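Local coordinates for putative uncharacterized protein (Emericella nidulans, PDB 3PGB), which is a copper amine oxidase that carries one topaquinone per subunit and probably oxidises primary amines with the help of a copper ion, at residues K61-N66 against S353-F358; E116-L121 against G373-Y378; Q509-A514 against S526-M531. All coordinates share one frame; numbering follows the deposited sequence.

Followed from the N terminus, the chain first lays down the loop 61-66 and then the helix 114-122, both of which later receive strands of the enzyme domain. Contact 1 closes when 353-358 returns to 61-66 after 286 residues; contact 2 closes a little later, when 373-378 meets 116-121. Their segments alternate, so the two closures cross, and they touch through Glu65 N and Tyr120 OH, 2.8 Å apart. Both tie N-terminal chain to the neighbouring antiparallel strands 352-359, 363-371 and 374-389. Contact 3, a short closure between 509-514 and 526-531 near the copper site, follows in series across the chain's centre, its centre about 46 Å from that of contact 1.

Contact 1: K61-N66 against S353-F358; sequences KAPKEN and SFYIAF
Tyr355 reaches from strand 352-359 into the curve of the loop 61-66, which bends round the end of its ring. The Tyr355 ring is set by CG lying anti to the carbonyl carbon (chi1 -69°), which carries its hydroxyl in among Ala62, Pro63 and Lys64. Ala62 is small enough to lie close, its CB 4.0 Å from Tyr355 CE2. Pro63 brings its CD to 3.8 Å from Tyr355 OH, a compact ring beside the phenol oxygen. The carbonyl oxygen of Lys64 lies in the ring plane at the edge, 3.3 Å from Tyr355 OH, a possible acceptor for the phenol proton. A tyrosine suits this place because its flat ring packs against Ala62 and the backbone of the loop while its hydroxyl sits next to polar backbone atoms of Lys64.

At Ile356 the backbone takes over. Its carbonyl oxygen accepts a hydrogen bond from Asn66 ND2 at 3.0 Å, with an N-H...O angle of 159°, and lies close to the amide plane of Asn66. To reach it, the Asn66 amide slides past the Tyr355 side chain, standing nearly upright to the ring (83° between planes), with ND2 at the ring edge 3.7 Å from Tyr355 CD2. The same ND2 also bonds Arg344 O, while OD1 receives the backbone N-H groups of Trp68 and Tyr69. The Ile356 side chain itself leads away, onto Leu475.

Asparagine thus suits its buried position by offering donor and acceptor together: the bonds at its two ends fix the rotation of the amide, OD1 tying the loop before helix 73-84 to itself and ND2 joining that loop to the strand through the Ile356 carbonyl.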
ATOM      1  N   LYS A  61       1.864   5.572 -34.964  1.00 21.36           N
ATOM      2  CA  LYS A  61       2.199   6.987 -35.043  1.00 21.81           C
ATOM      3  C   LYS A  61       1.205   7.810 -34.230  1.00 21.50           C
ATOM      4  O   LYS A  61      -0.007   7.751 -34.464  1.00 21.62           O
ATOM      5  CB  LYS A  61       2.286   7.450 -36.500  1.00 22.09           C
ATOM      6  CG  LYS A  61       3.641   7.082 -37.130  1.00 24.15           C
ATOM      7  CD  LYS A  61       3.819   7.595 -38.558  1.00 26.58           C
ATOM      8  CE  LYS A  61       5.167   7.139 -39.133  1.00 27.39           C
ATOM      9  NZ  LYS A  61       5.462   7.726 -40.479  1.00 27.90           N
ATOM     10  N   ALA A  62       1.729   8.563 -33.263  1.00 21.20           N
ATOM     11  CA  ALA A  62       0.903   9.409 -32.400  1.00 20.97           C
ATOM     12  C   ALA A  62       0.080  10.364 -33.254  1.00 20.78           C
ATOM     13  O   ALA A  62       0.560  10.821 -34.293  1.00 20.85           O
ATOM     14  CB  ALA A  62       1.774  10.189 -31.427  1.00 20.91           C
ATOM     15  N   PRO A  63      -1.164  10.662 -32.832  1.00 20.47           N
ATOM     16  CA  PRO A  63      -2.028  11.561 -33.615  1.00 20.25           C
ATOM     17  C   PRO A  63      -1.505  12.995 -33.731  1.00 19.90           C
ATOM     18  O   PRO A  63      -1.845  13.696 -34.682  1.00 20.20           O
ATOM     19  CB  PRO A  63      -3.361  11.533 -32.849  1.00 20.07           C
ATOM     20  CG  PRO A  63      -3.021  11.070 -31.497  1.00 20.28           C
ATOM     21  CD  PRO A  63      -1.854  10.148 -31.636  1.00 20.31           C
ATOM     22  N   LYS A  64      -0.687  13.419 -32.773  1.00 19.59           N
ATOM     23  CA  LYS A  64      -0.117  14.761 -32.768  1.00 19.37           C
ATOM     24  C   LYS A  64       1.378  14.699 -32.478  1.00 18.94           C
ATOM     25  O   LYS A  64       1.869  13.686 -31.979  1.00 18.90           O
ATOM     26  CB  LYS A  64      -0.805  15.595 -31.691  1.00 19.39           C
ATOM     27  CG  LYS A  64      -2.301  15.735 -31.876  1.00 20.14           C
ATOM     28  CD  LYS A  64      -2.642  16.647 -33.059  1.00 21.05           C
ATOM     29  CE  LYS A  64      -4.151  16.730 -33.273  1.00 21.02           C
ATOM     30  NZ  LYS A  64      -4.511  17.572 -34.445  1.00 21.73           N
ATOM     31  N   GLU A  65       2.102  15.770 -32.804  1.00 18.60           N
ATOM     32  CA  GLU A  65       3.506  15.846 -32.418  0.50 18.53           C
ATOM     33  C   GLU A  65       3.602  15.929 -30.896  1.00 18.33           C
ATOM     34  O   GLU A  65       2.657  16.342 -30.221  1.00 18.44           O
ATOM     35  CB  GLU A  65       4.207  17.035 -33.082  0.50 18.62           C
ATOM     36  CG  GLU A  65       4.538  16.805 -34.557  0.50 18.89           C
ATOM     37  CD  GLU A  65       5.607  15.740 -34.771  0.50 19.13           C
ATOM     38  OE1 GLU A  65       6.306  15.381 -33.792  0.50 19.47           O
ATOM     39  OE2 GLU A  65       5.754  15.268 -35.920  0.50 18.57           O
ATOM     40  N   ASN A  66       4.737  15.496 -30.357  1.00 17.92           N
ATOM     41  CA  ASN A  66       4.966  15.571 -28.918  1.00 17.42           C
ATOM     42  C   ASN A  66       5.589  16.934 -28.620  1.00 17.16           C
ATOM     43  O   ASN A  66       6.796  17.132 -28.754  1.00 16.98           O
ATOM     44  CB  ASN A  66       5.854  14.417 -28.443  1.00 17.45           C
ATOM     45  CG  ASN A  66       6.046  14.393 -26.931  1.00 16.80           C
ATOM     46  OD1 ASN A  66       5.994  15.422 -26.262  1.00 15.95           O
ATOM     47  ND2 ASN A  66       6.294  13.211 -26.393  1.00 15.73           N
ATOM     48  N   SER A 353      -3.751   5.957 -23.048  1.00 11.20           N
ATOM     49  CA  SER A 353      -2.690   6.516 -23.886  1.00 11.13           C
ATOM     50  C   SER A 353      -2.091   7.724 -23.196  1.00 11.12           C
ATOM     51  O   SER A 353      -2.762   8.369 -22.384  1.00 11.32           O
ATOM     52  CB  SER A 353      -3.220   6.914 -25.268  1.00 11.13           C
ATOM     53  OG  SER A 353      -4.115   8.009 -25.186  1.00 10.82           O
ATOM     54  N   PHE A 354      -0.834   8.028 -23.515  1.00 10.94           N
ATOM     55  CA  PHE A 354      -0.173   9.205 -22.961  1.00 10.91           C
ATOM     56  C   PHE A 354       1.120   9.516 -23.697  1.00 11.09           C
ATOM     57  O   PHE A 354       1.657   8.662 -24.407  1.00 11.12           O
ATOM     58  CB  PHE A 354       0.117   9.006 -21.469  1.00 10.94           C
ATOM     59  CG  PHE A 354       0.987   7.818 -21.165  1.00 10.75           C
ATOM     60  CD1 PHE A 354       0.427   6.595 -20.867  1.00 10.63           C
ATOM     61  CD2 PHE A 354       2.371   7.932 -21.178  1.00 11.19           C
ATOM     62  CE1 PHE A 354       1.224   5.499 -20.585  1.00 11.62           C
ATOM     63  CE2 PHE A 354       3.181   6.838 -20.900  1.00 11.82           C
ATOM     64  CZ  PHE A 354       2.605   5.620 -20.597  1.00 11.84           C
ATOM     65  N   TYR A 355       1.611  10.742 -23.516  1.00 11.17           N
ATOM     66  CA  TYR A 355       2.914  11.154 -24.041  1.00 11.21           C
ATOM     67  C   TYR A 355       3.935  11.196 -22.915  1.00 11.42           C
ATOM     68  O   TYR A 355       3.613  11.560 -21.789  1.00 11.54           O
ATOM     69  CB  TYR A 355       2.835  12.542 -24.680  1.00 11.21           C
ATOM     70  CG  TYR A 355       2.043  12.616 -25.969  1.00 10.68           C
ATOM     71  CD1 TYR A 355       0.658  12.615 -25.955  1.00 11.08           C
ATOM     72  CD2 TYR A 355       2.682  12.712 -27.194  1.00 10.47           C
ATOM     73  CE1 TYR A 355      -0.079  12.699 -27.128  1.00 11.56           C
ATOM     74  CE2 TYR A 355       1.959  12.795 -28.381  1.00 11.12           C
ATOM     75  CZ  TYR A 355       0.577  12.790 -28.344  1.00 12.14           C
ATOM     76  OH  TYR A 355      -0.144  12.867 -29.521  1.00 12.49           O
ATOM     77  N   ILE A 356       5.168  10.836 -23.239  1.00 11.77           N
ATOM     78  CA  ILE A 356       6.287  10.892 -22.308  1.00 11.99           C
ATOM     79  C   ILE A 356       7.055  12.195 -22.527  1.00 12.32           C
ATOM     80  O   ILE A 356       7.315  12.594 -23.662  1.00 12.21           O
ATOM     81  CB  ILE A 356       7.230   9.684 -22.526  1.00 12.17           C
ATOM     82  CG1 ILE A 356       6.516   8.385 -22.139  1.00 12.38           C
ATOM     83  CG2 ILE A 356       8.529   9.826 -21.739  1.00 11.67           C
ATOM     84  CD1 ILE A 356       7.289   7.134 -22.541  1.00 12.69           C
ATOM     85  N   ALA A 357       7.392  12.863 -21.430  1.00 12.83           N
ATOM     86  CA  ALA A 357       8.255  14.042 -21.458  1.00 12.87           C
ATOM     87  C   ALA A 357       9.372  13.853 -20.450  1.00 13.11           C
ATOM     88  O   ALA A 357       9.253  13.041 -19.535  1.00 13.02           O
ATOM     89  CB  ALA A 357       7.461  15.286 -21.146  1.00 12.83           C
ATOM     90  N   PHE A 358      10.461  14.595 -20.620  1.00 13.66           N
ATOM     91  CA  PHE A 358      11.631  14.421 -19.766  1.00 14.31           C
ATOM     92  C   PHE A 358      12.507  15.667 -19.727  1.00 14.85           C
ATOM     93  O   PHE A 358      12.923  16.160 -20.771  1.00 15.30           O
ATOM     94  CB  PHE A 358      12.457  13.236 -20.270  1.00 14.33           C
ATOM     95  CG  PHE A 358      13.446  12.715 -19.272  1.00 14.10           C
ATOM     96  CD1 PHE A 358      14.748  13.184 -19.252  1.00 14.56           C
ATOM     97  CD2 PHE A 358      13.076  11.746 -18.360  1.00 14.35           C
ATOM     98  CE1 PHE A 358      15.666  12.698 -18.330  1.00 14.71           C
ATOM     99  CE2 PHE A 358      13.983  11.254 -17.437  1.00 14.61           C
ATOM    100  CZ  PHE A 358      15.281  11.724 -17.425  1.00 14.55           C
TER

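Contact 2: E116-L121 against G373-Y378; sequences EAIPYL and GQRVLY
Ile118 lays its CD1 over one face of the Arg375 guanidinium, 3.5 Å from Arg375 NH1, so that an aliphatic tip covers a flat cation. The contact is helix-on-strand packing: helix 114-122 rests against the start of strand 374-389, in the enzyme domain of the copper amine oxidase fold. An isoleucine is apt here, because its longer branch extends far enough to touch two partners. The same CD1 meets the ring of Tyr378, 3.7 Å from CD1 of that residue, and so touches both the arginine and the tyrosine.

One turn on, Leu121 reaches the other terminal nitrogen of the guanidinium, its CD1 lying 3.8 Å from Arg375 NH2, and the two side chains cross at about a right angle. Arg375 begins extended, with CG anti to the backbone N (chi1 -178°), and then bends at chi3, which brings the head across to the helix. Its charge is met by salt bridges outside the contact: NE to Asp368 and NH2 to Asp122. A long aliphatic chain ending in a charged head suits a residue that must both lie beside apolar branches and reach these carboxylates.

Tyr378 has its side chain about 4 Å from those of Asp541 and Asp543, which bind a calcium ion, so this packing lies next to that metal site. Its hydroxyl is hydrogen-bonded to Trp68 NE1. The small side chain of Ala117 lets the phenol come close to the helix: its CB stands near the ring plane at the hydroxyl end of the edge, nearest Tyr378 OH and 4.0 Å from Tyr378 CE1.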
ATOM      1  N   GLU A 116      -1.846  27.036 -25.522  1.00 26.36           N
ATOM      2  CA  GLU A 116      -1.330  26.715 -26.869  1.00 26.58           C
ATOM      3  C   GLU A 116      -1.505  25.238 -27.213  1.00 26.36           C
ATOM      4  O   GLU A 116      -1.834  24.893 -28.350  1.00 26.48           O
ATOM      5  CB  GLU A 116       0.169  27.015 -26.980  1.00 26.79           C
ATOM      6  CG  GLU A 116       0.564  28.466 -27.103  1.00 28.13           C
ATOM      7  CD  GLU A 116       2.073  28.608 -27.230  1.00 30.42           C
ATOM      8  OE1 GLU A 116       2.566  28.657 -28.381  1.00 31.94           O
ATOM      9  OE2 GLU A 116       2.769  28.626 -26.182  1.00 31.50           O
ATOM     10  N   ALA A 117      -1.241  24.370 -26.236  1.00 26.06           N
ATOM     11  CA  ALA A 117      -1.237  22.926 -26.461  1.00 25.70           C
ATOM     12  C   ALA A 117      -2.637  22.358 -26.706  1.00 25.43           C
ATOM     13  O   ALA A 117      -2.829  21.564 -27.623  1.00 25.33           O
ATOM     14  CB  ALA A 117      -0.581  22.224 -25.293  1.00 25.61           C
ATOM     15  N   ILE A 118      -3.611  22.783 -25.905  1.00 25.25           N
ATOM     16  CA  ILE A 118      -4.961  22.210 -25.955  1.00 25.20           C
ATOM     17  C   ILE A 118      -5.647  22.384 -27.321  1.00 25.26           C
ATOM     18  O   ILE A 118      -6.220  21.424 -27.842  1.00 25.16           O
ATOM     19  CB  ILE A 118      -5.869  22.759 -24.816  1.00 25.20           C
ATOM     20  CG1 ILE A 118      -5.373  22.274 -23.448  1.00 24.96           C
ATOM     21  CG2 ILE A 118      -7.323  22.340 -25.029  1.00 25.07           C
ATOM     22  CD1 ILE A 118      -5.728  20.834 -23.126  1.00 24.77           C
ATOM     23  N   PRO A 119      -5.592  23.596 -27.909  1.00 25.31           N
ATOM     24  CA  PRO A 119      -6.152  23.775 -29.261  1.00 25.28           C
ATOM     25  C   PRO A 119      -5.428  22.984 -30.360  1.00 25.13           C
ATOM     26  O   PRO A 119      -6.056  22.618 -31.357  1.00 25.02           O
ATOM     27  CB  PRO A 119      -6.011  25.284 -29.507  1.00 25.41           C
ATOM     28  CG  PRO A 119      -5.925  25.889 -28.140  1.00 25.37           C
ATOM     29  CD  PRO A 119      -5.190  24.886 -27.314  1.00 25.35           C
ATOM     30  N   TYR A 120      -4.127  22.733 -30.185  1.00 24.88           N
ATOM     31  CA  TYR A 120      -3.387  21.867 -31.109  1.00 24.72           C
ATOM     32  C   TYR A 120      -3.818  20.403 -30.982  1.00 25.01           C
ATOM     33  O   TYR A 120      -3.993  19.724 -31.987  1.00 24.91           O
ATOM     34  CB  TYR A 120      -1.874  21.980 -30.894  1.00 24.53           C
ATOM     35  CG  TYR A 120      -1.083  20.948 -31.676  1.00 23.57           C
ATOM     36  CD1 TYR A 120      -1.144  20.905 -33.064  1.00 22.99           C
ATOM     37  CD2 TYR A 120      -0.292  20.010 -31.030  1.00 22.91           C
ATOM     38  CE1 TYR A 120      -0.432  19.960 -33.790  1.00 22.37           C
ATOM     39  CE2 TYR A 120       0.426  19.056 -31.750  1.00 22.64           C
ATOM     40  CZ  TYR A 120       0.350  19.039 -33.130  1.00 22.17           C
ATOM     41  OH  TYR A 120       1.057  18.104 -33.853  1.00 21.41           O
ATOM     42  N   LEU A 121      -3.971  19.924 -29.746  1.00 25.37           N
ATOM     43  CA  LEU A 121      -4.398  18.545 -29.496  1.00 25.68           C
ATOM     44  C   LEU A 121      -5.869  18.325 -29.843  1.00 25.94           C
ATOM     45  O   LEU A 121      -6.211  17.326 -30.469  1.00 26.03           O
ATOM     46  CB  LEU A 121      -4.164  18.154 -28.032  1.00 25.61           C
ATOM     47  CG  LEU A 121      -2.711  18.123 -27.561  1.00 25.78           C
ATOM     48  CD1 LEU A 121      -2.647  17.940 -26.044  1.00 25.60           C
ATOM     49  CD2 LEU A 121      -1.924  17.029 -28.282  1.00 25.25           C
ATOM     50  N   GLY A 373     -10.453   7.117 -24.923  1.00 18.32           N
ATOM     51  CA  GLY A 373     -10.481   8.219 -25.885  1.00 18.45           C
ATOM     52  C   GLY A 373     -10.723   9.602 -25.304  1.00 18.31           C
ATOM     53  O   GLY A 373     -10.791  10.578 -26.050  1.00 18.80           O
ATOM     54  N   GLN A 374     -10.826   9.696 -23.982  1.00 18.00           N
ATOM     55  CA  GLN A 374     -11.152  10.950 -23.302  1.00 17.92           C
ATOM     56  C   GLN A 374     -10.039  11.317 -22.307  1.00 17.21           C
ATOM     57  O   GLN A 374      -9.556  10.466 -21.563  1.00 17.22           O
ATOM     58  CB  GLN A 374     -12.502  10.799 -22.591  1.00 18.14           C
ATOM     59  CG  GLN A 374     -12.934  11.979 -21.736  1.00 19.85           C
ATOM     60  CD  GLN A 374     -13.066  13.261 -22.542  1.00 21.81           C
ATOM     61  OE1 GLN A 374     -13.767  13.296 -23.558  1.00 21.68           O
ATOM     62  NE2 GLN A 374     -12.385  14.319 -22.093  1.00 22.67           N
ATOM     63  N   ARG A 375      -9.632  12.582 -22.304  1.00 16.52           N
ATOM     64  CA  ARG A 375      -8.565  13.045 -21.421  1.00 15.92           C
ATOM     65  C   ARG A 375      -9.035  13.049 -19.963  1.00 15.38           C
ATOM     66  O   ARG A 375     -10.155  13.466 -19.672  1.00 15.01           O
ATOM     67  CB  ARG A 375      -8.100  14.453 -21.818  1.00 15.77           C
ATOM     68  CG  ARG A 375      -6.951  14.973 -20.953  1.00 16.13           C
ATOM     69  CD  ARG A 375      -6.419  16.325 -21.412  1.00 17.04           C
ATOM     70  NE  ARG A 375      -6.037  16.305 -22.827  1.00 17.46           N
ATOM     71  CZ  ARG A 375      -6.594  17.034 -23.796  1.00 16.75           C
ATOM     72  NH1 ARG A 375      -7.570  17.899 -23.545  1.00 15.84           N
ATOM     73  NH2 ARG A 375      -6.155  16.901 -25.039  1.00 17.55           N
ATOM     74  N   VAL A 376      -8.177  12.570 -19.062  1.00 14.78           N
ATOM     75  CA  VAL A 376      -8.418  12.684 -17.620  1.00 14.35           C
ATOM     76  C   VAL A 376      -7.359  13.558 -16.943  1.00 13.93           C
ATOM     77  O   VAL A 376      -7.653  14.218 -15.955  1.00 13.76           O
ATOM     78  CB  VAL A 376      -8.510  11.303 -16.925  1.00 14.21           C
ATOM     79  CG1 VAL A 376      -9.097  10.264 -17.875  1.00 13.88           C
ATOM     80  CG2 VAL A 376      -7.164  10.863 -16.397  1.00 14.66           C
ATOM     81  N   LEU A 377      -6.139  13.565 -17.480  1.00 13.62           N
ATOM     82  CA  LEU A 377      -5.054  14.404 -16.972  1.00 13.36           C
ATOM     83  C   LEU A 377      -4.266  15.024 -18.124  1.00 13.18           C
ATOM     84  O   LEU A 377      -3.733  14.311 -18.977  1.00 12.95           O
ATOM     85  CB  LEU A 377      -4.106  13.573 -16.104  1.00 13.43           C
ATOM     86  CG  LEU A 377      -4.621  13.055 -14.752  1.00 13.22           C
ATOM     87  CD1 LEU A 377      -4.148  11.635 -14.485  1.00 13.20           C
ATOM     88  CD2 LEU A 377      -4.200  13.979 -13.618  1.00 12.87           C
ATOM     89  N   TYR A 378      -4.205  16.352 -18.158  1.00 13.19           N
ATOM     90  CA  TYR A 378      -3.365  17.050 -19.131  1.00 13.24           C
ATOM     91  C   TYR A 378      -1.889  16.820 -18.815  1.00 13.12           C
ATOM     92  O   TYR A 378      -1.073  16.700 -19.722  1.00 12.85           O
ATOM     93  CB  TYR A 378      -3.669  18.561 -19.160  1.00 13.39           C
ATOM     94  CG  TYR A 378      -2.680  19.357 -19.993  1.00 13.60           C
ATOM     95  CD1 TYR A 378      -2.767  19.379 -21.381  1.00 13.92           C
ATOM     96  CD2 TYR A 378      -1.646  20.062 -19.392  1.00 13.93           C
ATOM     97  CE1 TYR A 378      -1.859  20.093 -22.147  1.00 14.15           C
ATOM     98  CE2 TYR A 378      -0.729  20.777 -20.150  1.00 14.79           C
ATOM     99  CZ  TYR A 378      -0.841  20.787 -21.527  1.00 14.86           C
ATOM    100  OH  TYR A 378       0.072  21.495 -22.277  1.00 15.77           O
TER

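Contact 3: Q509-A514 against S526-M531; sequences QSAYYA and SLSGSM
A two-residue antiparallel ladder joins strands 511-512 and 527-528, part of a small three-stranded sheet in the enzyme domain, close to the copper site. Ala511 and Ser528 form its hydrogen-bonded pair: Ser528 N donates to Ala511 O at 2.8 Å, and Ala511 N to Ser528 O at 3.1 Å. Tyr512 and Leu527 make the adjoining non-hydrogen-bonded pair, and Tyr512 turns its hydroxyl to Lys303 O. Beyond this pair Tyr513 N gives a weak bond to Ser526 O, while the Tyr513 side chain passes alongside Ser526, CD2 standing 3.7 Å from Ser526 CB.

Small residues suit this close pairing. The methyl of Ala511 leaves room for Ser530, whose OG lies 3.6 Å from Ala511 CB and is hydrogen-bonded to Gln396. Ser528 has OG anti to its backbone nitrogen (chi1 170°), and there it accepts from Ser530 N at 3.0 Å, an ST turn that bends the chain as the ladder ends.

Beyond the Ala511-Ser528 pair, a water donates to both Gln509 O and Gly529 O, 3.0 and 2.9 Å away, bridging backbones that have parted. The whole is a short antiparallel beta ladder closed by an ST turn, leading toward strand 532-542, which carries the copper ligands His532 and His534.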
ATOM      1  N   GLN A 509      21.956   9.417   4.535  1.00 15.34           N
ATOM      2  CA  GLN A 509      22.907  10.421   4.971  1.00 15.60           C
ATOM      3  C   GLN A 509      22.935  10.382   6.483  1.00 15.93           C
ATOM      4  O   GLN A 509      21.991  10.812   7.155  1.00 16.04           O
ATOM      5  CB  GLN A 509      22.575  11.817   4.465  1.00 15.59           C
ATOM      6  CG  GLN A 509      23.723  12.771   4.711  1.00 15.97           C
ATOM      7  CD  GLN A 509      23.510  14.110   4.080  1.00 16.56           C
ATOM      8  OE1 GLN A 509      23.196  15.081   4.764  1.00 18.67           O
ATOM      9  NE2 GLN A 509      23.669  14.178   2.766  1.00 16.29           N
ATOM     10  N   SER A 510      24.046   9.867   6.995  1.00 16.25           N
ATOM     11  CA  SER A 510      24.194   9.494   8.391  1.00 16.31           C
ATOM     12  C   SER A 510      24.413  10.713   9.278  1.00 16.00           C
ATOM     13  O   SER A 510      24.491  11.837   8.792  1.00 16.26           O
ATOM     14  CB  SER A 510      25.382   8.540   8.500  1.00 16.38           C
ATOM     15  OG  SER A 510      25.544   8.037   9.800  1.00 18.53           O
ATOM     16  N   ALA A 511      24.491  10.478  10.583  1.00 15.80           N
ATOM     17  CA  ALA A 511      24.826  11.515  11.555  1.00 15.63           C
ATOM     18  C   ALA A 511      25.750  10.921  12.606  1.00 15.58           C
ATOM     19  O   ALA A 511      25.637   9.740  12.933  1.00 15.68           O
ATOM     20  CB  ALA A 511      23.565  12.061  12.206  1.00 15.61           C
ATOM     21  N   TYR A 512      26.671  11.732  13.124  1.00 15.55           N
ATOM     22  CA  TYR A 512      27.578  11.282  14.181  1.00 15.36           C
ATOM     23  C   TYR A 512      26.777  11.011  15.446  1.00 15.44           C
ATOM     24  O   TYR A 512      25.837  11.743  15.761  1.00 15.71           O
ATOM     25  CB  TYR A 512      28.677  12.319  14.447  1.00 15.33           C
ATOM     26  CG  TYR A 512      29.870  11.766  15.200  1.00 14.50           C
ATOM     27  CD1 TYR A 512      30.728  10.839  14.604  1.00 14.26           C
ATOM     28  CD2 TYR A 512      30.148  12.172  16.497  1.00 13.94           C
ATOM     29  CE1 TYR A 512      31.827  10.328  15.287  1.00 13.79           C
ATOM     30  CE2 TYR A 512      31.237  11.667  17.191  1.00 14.38           C
ATOM     31  CZ  TYR A 512      32.074  10.752  16.579  1.00 14.30           C
ATOM     32  OH  TYR A 512      33.149  10.261  17.268  1.00 13.95           O
ATOM     33  N   TYR A 513      27.148   9.958  16.166  1.00 15.68           N
ATOM     34  CA  TYR A 513      26.335   9.464  17.287  1.00 15.50           C
ATOM     35  C   TYR A 513      26.302  10.426  18.462  1.00 15.74           C
ATOM     36  O   TYR A 513      25.287  10.527  19.151  1.00 15.89           O
ATOM     37  CB  TYR A 513      26.839   8.102  17.769  1.00 15.36           C
ATOM     38  CG  TYR A 513      27.964   8.160  18.784  1.00 15.42           C
ATOM     39  CD1 TYR A 513      27.714   7.951  20.137  1.00 15.63           C
ATOM     40  CD2 TYR A 513      29.277   8.426  18.391  1.00 15.62           C
ATOM     41  CE1 TYR A 513      28.741   8.004  21.077  1.00 16.02           C
ATOM     42  CE2 TYR A 513      30.314   8.476  19.321  1.00 15.72           C
ATOM     43  CZ  TYR A 513      30.039   8.265  20.660  1.00 15.97           C
ATOM     44  OH  TYR A 513      31.055   8.314  21.582  1.00 15.24           O
ATOM     45  N   ALA A 514      27.413  11.132  18.675  1.00 15.81           N
ATOM     46  CA  ALA A 514      27.653  11.850  19.920  1.00 15.90           C
ATOM     47  C   ALA A 514      26.540  12.839  20.234  1.00 15.90           C
ATOM     48  O   ALA A 514      26.305  13.776  19.482  1.00 15.76           O
ATOM     49  CB  ALA A 514      29.007  12.560  19.875  1.00 16.04           C
ATOM     50  N   SER A 526      29.867   4.170  16.006  1.00 16.44           N
ATOM     51  CA  SER A 526      29.821   5.618  16.235  1.00 16.12           C
ATOM     52  C   SER A 526      28.846   6.307  15.280  1.00 16.04           C
ATOM     53  O   SER A 526      29.068   7.448  14.855  1.00 15.66           O
ATOM     54  CB  SER A 526      31.225   6.212  16.101  1.00 16.15           C
ATOM     55  OG  SER A 526      32.071   5.708  17.117  1.00 15.85           O
ATOM     56  N   LEU A 527      27.747   5.614  14.974  1.00 16.07           N
ATOM     57  CA  LEU A 527      26.830   6.031  13.916  1.00 15.96           C
ATOM     58  C   LEU A 527      25.409   6.229  14.424  1.00 15.94           C
ATOM     59  O   LEU A 527      24.873   5.374  15.125  1.00 16.00           O
ATOM     60  CB  LEU A 527      26.814   4.994  12.790  1.00 15.90           C
ATOM     61  CG  LEU A 527      26.305   5.496  11.435  1.00 15.89           C
ATOM     62  CD1 LEU A 527      27.290   6.498  10.881  1.00 16.17           C
ATOM     63  CD2 LEU A 527      26.110   4.357  10.456  1.00 15.33           C
ATOM     64  N   SER A 528      24.816   7.367  14.064  1.00 15.86           N
ATOM     65  CA  SER A 528      23.393   7.597  14.245  1.00 15.49           C
ATOM     66  C   SER A 528      22.690   7.491  12.907  1.00 15.16           C
ATOM     67  O   SER A 528      23.162   8.022  11.902  1.00 14.74           O
ATOM     68  CB  SER A 528      23.125   8.978  14.829  1.00 15.59           C
ATOM     69  OG  SER A 528      21.739   9.269  14.783  1.00 15.85           O
ATOM     70  N   GLY A 529      21.546   6.815  12.907  1.00 14.86           N
ATOM     71  CA  GLY A 529      20.731   6.711  11.716  1.00 14.74           C
ATOM     72  C   GLY A 529      20.158   8.053  11.314  1.00 14.70           C
ATOM     73  O   GLY A 529      19.869   8.263  10.139  1.00 14.67           O
ATOM     74  N   SER A 530      20.009   8.955  12.292  1.00 14.64           N
ATOM     75  CA  SER A 530      19.522  10.321  12.077  1.00 14.38           C
ATOM     76  C   SER A 530      18.009  10.293  11.853  1.00 14.68           C
ATOM     77  O   SER A 530      17.339   9.329  12.243  1.00 14.82           O
ATOM     78  CB  SER A 530      20.261  11.000  10.909  1.00 14.63           C
ATOM     79  OG  SER A 530      20.233  12.417  10.996  1.00 13.69           O
ATOM     80  N   MET A 531      17.466  11.358  11.263  1.00 14.64           N
ATOM     81  CA  MET A 531      16.054  11.400  10.911  1.00 14.64           C
ATOM     82  C   MET A 531      15.824  12.388   9.785  1.00 14.50           C
ATOM     83  O   MET A 531      16.531  13.383   9.684  1.00 14.47           O
ATOM     84  CB  MET A 531      15.195  11.770  12.125  1.00 14.87           C
ATOM     85  CG  MET A 531      15.503  13.119  12.756  1.00 15.40           C
ATOM     86  SD  MET A 531      14.559  13.421  14.265  1.00 16.99           S
ATOM     87  CE  MET A 531      12.876  13.379  13.629  1.00 16.53           C
TER
HETATM   88  O   HOH W   1      19.203   9.877   7.802  1.00 12.70           O